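Local coordinates for protein acetyltransferase, GNAT family (Enterococcus faecalis, PDB 1U6M) that probably transfers an acyl group, such as acetyl from acetyl-CoA, to an acceptor that has not been identified, at residues F103-L115 and V172-Q186. Sequence-based numbering, arbitrary orientation.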
loop_
_atom_site.group_PDB
_atom_site.type_symbol
_atom_site.label_atom_id
_atom_site.label_comp_id
_atom_site.label_asym_id
_atom_site.label_seq_id
_atom_site.Cartn_x
_atom_site.Cartn_y
_atom_site.Cartn_z
ATOM N N PHE A 103 -11.126 3.398 2.189
ATOM C CA PHE A 103 -10.857 3.650 0.747
ATOM C C PHE A 103 -12.006 3.266 -0.148
ATOM O O PHE A 103 -12.673 2.252 0.055
ATOM C CB PHE A 103 -9.601 2.892 0.289
ATOM C CG PHE A 103 -8.446 3.011 1.232
ATOM C CD1 PHE A 103 -8.393 2.230 2.384
ATOM C CD2 PHE A 103 -7.399 3.881 0.964
ATOM C CE1 PHE A 103 -7.338 2.325 3.260
ATOM C CE2 PHE A 103 -6.316 3.956 1.838
ATOM C CZ PHE A 103 -6.301 3.188 2.993
ATOM N N ILE A 104 -12.192 4.046 -1.184
ATOM C CA ILE A 104 -13.001 3.604 -2.317
ATOM C C ILE A 104 -12.206 2.550 -3.109
ATOM O O ILE A 104 -11.056 2.765 -3.460
ATOM C CB ILE A 104 -13.514 4.794 -3.139
ATOM C CG1 ILE A 104 -14.146 5.832 -2.179
ATOM C CG2 ILE A 104 -14.558 4.333 -4.142
ATOM C CD1 ILE A 104 -14.762 7.031 -2.867
ATOM N N GLU A 105 -12.805 1.371 -3.278
ATOM C CA GLU A 105 -12.108 0.147 -3.740
ATOM C C GLU A 105 -12.284 -0.041 -5.264
ATOM O O GLU A 105 -12.724 -1.103 -5.742
ATOM C CB GLU A 105 -12.588 -1.109 -2.955
ATOM C CG GLU A 105 -12.221 -1.179 -1.446
ATOM C CD GLU A 105 -12.940 -2.330 -0.694
ATOM O OE1 GLU A 105 -14.082 -2.680 -1.103
ATOM O OE2 GLU A 105 -12.375 -2.881 0.305
ATOM N N GLU A 106 -11.944 1.003 -6.019
ATOM C CA GLU A 106 -12.185 0.973 -7.462
ATOM C C GLU A 106 -10.947 1.316 -8.328
ATOM O O GLU A 106 -11.063 1.998 -9.352
ATOM C CB GLU A 106 -13.399 1.854 -7.797
ATOM C CG GLU A 106 -14.759 1.264 -7.299
ATOM C CD GLU A 106 -15.881 2.312 -7.181
ATOM O OE1 GLU A 106 -15.609 3.533 -7.263
ATOM O OE2 GLU A 106 -17.046 1.900 -6.994
ATOM N N GLU A 107 -9.780 0.807 -7.937
ATOM C CA GLU A 107 -8.554 1.313 -8.512
ATOM C C GLU A 107 -7.721 0.315 -9.342
ATOM O O GLU A 107 -6.800 0.708 -10.039
ATOM C CB GLU A 107 -7.733 2.042 -7.440
ATOM C CG GLU A 107 -7.403 1.269 -6.192
ATOM C CD GLU A 107 -6.872 2.170 -5.072
ATOM O OE1 GLU A 107 -6.009 1.776 -4.259
ATOM O OE2 GLU A 107 -7.342 3.301 -4.994
ATOM N N THR A 108 -8.077 -0.964 -9.277
ATOM C CA THR A 108 -7.348 -2.015 -9.983
ATOM C C THR A 108 -7.954 -2.377 -11.338
ATOM O O THR A 108 -9.108 -2.068 -11.586
ATOM C CB THR A 108 -7.166 -3.300 -9.129
ATOM O OG1 THR A 108 -8.396 -4.053 -9.102
ATOM C CG2 THR A 108 -6.716 -2.963 -7.724
ATOM N N LEU A 109 -7.149 -3.004 -12.199
ATOM C CA LEU A 109 -7.620 -3.702 -13.401
ATOM C C LEU A 109 -7.496 -5.236 -13.246
ATOM O O LEU A 109 -6.612 -5.715 -12.522
ATOM C CB LEU A 109 -6.835 -3.277 -14.638
ATOM C CG LEU A 109 -6.984 -1.861 -15.191
ATOM C CD1 LEU A 109 -6.390 -1.826 -16.580
ATOM C CD2 LEU A 109 -8.457 -1.359 -15.203
ATOM N N PRO A 110 -8.388 -6.023 -13.922
ATOM C CA PRO A 110 -8.305 -7.503 -13.814
ATOM C C PRO A 110 -6.916 -8.051 -14.169
ATOM O O PRO A 110 -6.250 -7.490 -15.014
ATOM C CB PRO A 110 -9.350 -7.989 -14.853
ATOM C CG PRO A 110 -10.294 -6.862 -15.029
ATOM C CD PRO A 110 -9.514 -5.584 -14.798
ATOM N N ASN A 111 -6.474 -9.139 -13.561
ATOM C CA ASN A 111 -5.216 -9.775 -14.004
ATOM C C ASN A 111 -3.820 -9.088 -13.741
ATOM O O ASN A 111 -2.775 -9.631 -14.121
ATOM C CB ASN A 111 -5.349 -10.174 -15.495
ATOM C CG ASN A 111 -6.611 -11.043 -15.759
ATOM O OD1 ASN A 111 -7.440 -10.700 -16.621
ATOM N ND2 ASN A 111 -6.771 -12.141 -14.982
ATOM N N GLU A 112 -3.807 -7.932 -13.086
ATOM C CA GLU A 112 -2.558 -7.373 -12.561
ATOM C C GLU A 112 -2.317 -7.774 -11.087
ATOM O O GLU A 112 -3.262 -8.110 -10.354
ATOM C CB GLU A 112 -2.542 -5.856 -12.759
ATOM C CG GLU A 112 -3.343 -5.109 -11.727
ATOM C CD GLU A 112 -3.733 -3.744 -12.150
ATOM O OE1 GLU A 112 -4.487 -3.091 -11.405
ATOM O OE2 GLU A 112 -3.323 -3.317 -13.235
ATOM N N TRP A 113 -1.053 -7.798 -10.664
ATOM C CA TRP A 113 -0.702 -7.618 -9.260
ATOM C C TRP A 113 -0.665 -6.095 -9.035
ATOM O O TRP A 113 0.075 -5.367 -9.717
ATOM C CB TRP A 113 0.622 -8.237 -8.967
ATOM C CG TRP A 113 0.972 -8.333 -7.475
ATOM C CD1 TRP A 113 0.761 -9.398 -6.650
ATOM C CD2 TRP A 113 1.626 -7.327 -6.665
ATOM N NE1 TRP A 113 1.236 -9.122 -5.378
ATOM C CE2 TRP A 113 1.763 -7.859 -5.364
ATOM C CE3 TRP A 113 2.089 -6.026 -6.917
ATOM C CZ2 TRP A 113 2.372 -7.140 -4.319
ATOM C CZ3 TRP A 113 2.695 -5.297 -5.870
ATOM C CH2 TRP A 113 2.832 -5.851 -4.601
ATOM N N TYR A 114 -1.566 -5.597 -8.196
ATOM C CA TYR A 114 -1.707 -4.169 -8.053
ATOM C C TYR A 114 -0.830 -3.582 -6.910
ATOM O O TYR A 114 -0.891 -4.059 -5.755
ATOM C CB TYR A 114 -3.158 -3.809 -7.799
ATOM C CG TYR A 114 -3.356 -2.315 -7.596
ATOM C CD1 TYR A 114 -3.729 -1.797 -6.340
ATOM C CD2 TYR A 114 -3.157 -1.414 -8.635
ATOM C CE1 TYR A 114 -3.925 -0.419 -6.157
ATOM C CE2 TYR A 114 -3.344 -0.009 -8.431
ATOM C CZ TYR A 114 -3.717 0.449 -7.201
ATOM O OH TYR A 114 -3.878 1.810 -7.000
ATOM N N LEU A 115 -0.026 -2.564 -7.247
ATOM C CA LEU A 115 0.789 -1.857 -6.266
ATOM C C LEU A 115 -0.057 -0.791 -5.608
ATOM O O LEU A 115 -0.361 0.217 -6.203
ATOM C CB LEU A 115 2.055 -1.250 -6.883
ATOM C CG LEU A 115 2.889 -0.251 -6.025
ATOM C CD1 LEU A 115 3.372 -0.905 -4.792
ATOM C CD2 LEU A 115 4.087 0.417 -6.847
ATOM N N VAL A 172 -2.041 2.632 -19.591
ATOM C CA VAL A 172 -3.034 1.624 -20.010
ATOM C C VAL A 172 -4.469 2.209 -19.990
ATOM O O VAL A 172 -5.216 1.974 -20.916
ATOM C CB VAL A 172 -2.919 0.332 -19.160
ATOM C CG1 VAL A 172 -4.143 -0.606 -19.366
ATOM C CG2 VAL A 172 -1.614 -0.399 -19.466
ATOM N N THR A 173 -4.840 2.985 -18.966
ATOM C CA THR A 173 -6.154 3.660 -18.900
ATOM C C THR A 173 -6.035 4.922 -18.077
ATOM O O THR A 173 -4.941 5.281 -17.667
ATOM C CB THR A 173 -7.276 2.794 -18.225
ATOM O OG1 THR A 173 -7.250 1.445 -18.719
ATOM C CG2 THR A 173 -8.681 3.394 -18.508
ATOM N N THR A 174 -7.179 5.561 -17.820
ATOM C CA THR A 174 -7.325 6.739 -16.968
ATOM C C THR A 174 -8.451 6.475 -15.930
ATOM O O THR A 174 -9.490 5.928 -16.277
ATOM C CB THR A 174 -7.680 7.955 -17.842
ATOM O OG1 THR A 174 -6.883 7.934 -19.034
ATOM C CG2 THR A 174 -7.403 9.257 -17.121
ATOM N N MET A 175 -8.244 6.827 -14.659
ATOM C CA MET A 175 -9.302 6.683 -13.625
ATOM C C MET A 175 -9.556 8.003 -12.924
ATOM O O MET A 175 -8.670 8.851 -12.889
ATOM C CB MET A 175 -8.935 5.628 -12.570
ATOM C CG MET A 175 -8.369 4.366 -13.163
ATOM S SD MET A 175 -8.305 2.921 -12.093
ATOM C CE MET A 175 -8.270 1.674 -13.387
ATOM N N THR A 176 -10.765 8.185 -12.384
ATOM C CA THR A 176 -11.064 9.299 -11.462
ATOM C C THR A 176 -11.468 8.702 -10.126
ATOM O O THR A 176 -12.471 8.009 -10.045
ATOM C CB THR A 176 -12.216 10.204 -11.976
ATOM O OG1 THR A 176 -11.976 10.567 -13.342
ATOM C CG2 THR A 176 -12.370 11.475 -11.109
ATOM N N ILE A 177 -10.684 8.939 -9.082
ATOM C CA ILE A 177 -11.063 8.430 -7.763
ATOM C C ILE A 177 -11.071 9.565 -6.737
ATOM O O ILE A 177 -10.067 10.267 -6.571
ATOM C CB ILE A 177 -10.205 7.192 -7.305
ATOM N N SER A 178 -12.223 9.745 -6.077
ATOM C CA SER A 178 -12.483 10.848 -5.126
ATOM C C SER A 178 -12.056 12.224 -5.666
ATOM O O SER A 178 -11.448 13.017 -4.937
ATOM C CB SER A 178 -11.835 10.572 -3.759
ATOM O OG SER A 178 -12.351 9.396 -3.156
ATOM N N GLY A 179 -12.367 12.482 -6.942
ATOM C CA GLY A 179 -12.097 13.769 -7.592
ATOM C C GLY A 179 -10.754 13.890 -8.301
ATOM O O GLY A 179 -10.592 14.712 -9.210
ATOM N N HIS A 180 -9.789 13.072 -7.888
ATOM C CA HIS A 180 -8.447 13.068 -8.476
ATOM C C HIS A 180 -8.381 12.165 -9.703
ATOM O O HIS A 180 -8.887 11.051 -9.668
ATOM C CB HIS A 180 -7.440 12.610 -7.423
ATOM C CG HIS A 180 -7.483 13.413 -6.158
ATOM N ND1 HIS A 180 -7.056 14.725 -6.092
ATOM C CD2 HIS A 180 -7.900 13.088 -4.910
ATOM C CE1 HIS A 180 -7.208 15.173 -4.857
ATOM N NE2 HIS A 180 -7.717 14.200 -4.120
ATOM N N LEU A 181 -7.781 12.648 -10.790
ATOM C CA LEU A 181 -7.571 11.801 -11.990
ATOM C C LEU A 181 -6.221 11.065 -11.920
ATOM O O LEU A 181 -5.230 11.620 -11.450
ATOM C CB LEU A 181 -7.688 12.601 -13.299
ATOM C CG LEU A 181 -8.988 13.365 -13.574
ATOM N N TYR A 182 -6.192 9.822 -12.393
ATOM C CA TYR A 182 -4.978 8.995 -12.356
ATOM C C TYR A 182 -4.699 8.350 -13.691
ATOM O O TYR A 182 -5.634 8.050 -14.404
ATOM C CB TYR A 182 -5.114 7.892 -11.309
ATOM C CG TYR A 182 -5.199 8.394 -9.896
ATOM C CD1 TYR A 182 -6.419 8.728 -9.327
ATOM C CD2 TYR A 182 -4.054 8.513 -9.115
ATOM C CE1 TYR A 182 -6.491 9.194 -7.997
ATOM C CE2 TYR A 182 -4.104 8.980 -7.816
ATOM C CZ TYR A 182 -5.323 9.322 -7.265
ATOM O OH TYR A 182 -5.382 9.747 -5.976
ATOM N N ASN A 183 -3.415 8.157 -14.020
ATOM C CA ASN A 183 -2.978 7.209 -15.072
ATOM C C ASN A 183 -2.798 5.807 -14.485
ATOM O O ASN A 183 -2.006 5.608 -13.549
ATOM C CB ASN A 183 -1.624 7.623 -15.704
ATOM C CG ASN A 183 -1.693 8.947 -16.449
ATOM O OD1 ASN A 183 -2.282 9.021 -17.521
ATOM N ND2 ASN A 183 -1.060 10.002 -15.886
ATOM N N HIS A 184 -3.481 4.820 -15.053
ATOM C CA HIS A 184 -3.215 3.454 -14.636
ATOM C C HIS A 184 -2.172 2.932 -15.600
ATOM O O HIS A 184 -2.357 3.026 -16.812
ATOM C CB HIS A 184 -4.473 2.591 -14.604
ATOM C CG HIS A 184 -4.313 1.303 -13.851
ATOM N ND1 HIS A 184 -3.801 0.154 -14.430
ATOM C CD2 HIS A 184 -4.605 0.976 -12.568
ATOM C CE1 HIS A 184 -3.783 -0.822 -13.535
ATOM N NE2 HIS A 184 -4.267 -0.352 -12.398
ATOM N N MET A 185 -1.048 2.453 -15.041
ATOM C CA MET A 185 0.094 1.996 -15.789
ATOM C C MET A 185 0.353 0.516 -15.463
ATOM O O MET A 185 0.003 0.040 -14.390
ATOM C CB MET A 185 1.323 2.844 -15.467
ATOM C CG MET A 185 1.148 4.400 -15.590
ATOM S SD MET A 185 2.697 5.331 -15.218
ATOM C CE MET A 185 3.545 5.092 -16.797
ATOM N N GLN A 186 0.895 -0.241 -16.404
ATOM C CA GLN A 186 1.245 -1.627 -16.137
ATOM C C GLN A 186 2.590 -1.913 -16.693
ATOM O O GLN A 186 3.029 -1.269 -17.624
ATOM C CB GLN A 186 0.253 -2.588 -16.765
ATOM C CG GLN A 186 -1.129 -2.459 -16.179
ATOM C CD GLN A 186 -2.052 -3.570 -16.595
ATOM O OE1 GLN A 186 -2.938 -3.938 -15.855
ATOM N NE2 GLN A 186 -1.830 -4.113 -17.778
#
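Glu-112 OE1 is gripped by two N-H groups, one from each side of the contact. The backbone N of Leu-109 donates to Glu-112 OE1 at 2.8 Å, almost straight at 170° but from well above the carboxylate plane, bridging the type II turn Leu-109 to Glu-112. His-184 NE2 reaches the same OE1 at 2.9 Å in a weak bond bent to 125°. Carboxylate and imidazole lie nearly coplanar, with the acid at the ring's edge. His-184 has CG anti to its backbone N (chi1 -165°), which carries the ring off strand 180-188 toward the turn.

Leu-109 lies over one face of that imidazole, its CG 4.0 Å from the ring centroid in a CH-pi contact. A branched aliphatic residue suits this place because its two methyls diverge: CD1 packs on Val-172 CG1 at 3.8 Å, and CD2 on Met-175 CE at 3.5 Å. The long, unbranched Met-175 also brings SD to 3.4 Å from Glu-107 O, which accepts a hydrogen bond from Asn-152 of strand 148-154. On the neighbouring strand Val-172 and Thr-173 both face His-184 in a classic beta bulge, their backbone N atoms sharing His-184 O.

The contact thus joins the loop leading into strand 112-120 of the GNAT sheet to the C-terminal hairpin of strands 170-177 and 180-188. The straight bond from Leu-109 N holds the carboxylate on its turn and Leu-109 covers one ring face, whereas the exact placing of the imidazole atoms against the carboxylate remains doubtful.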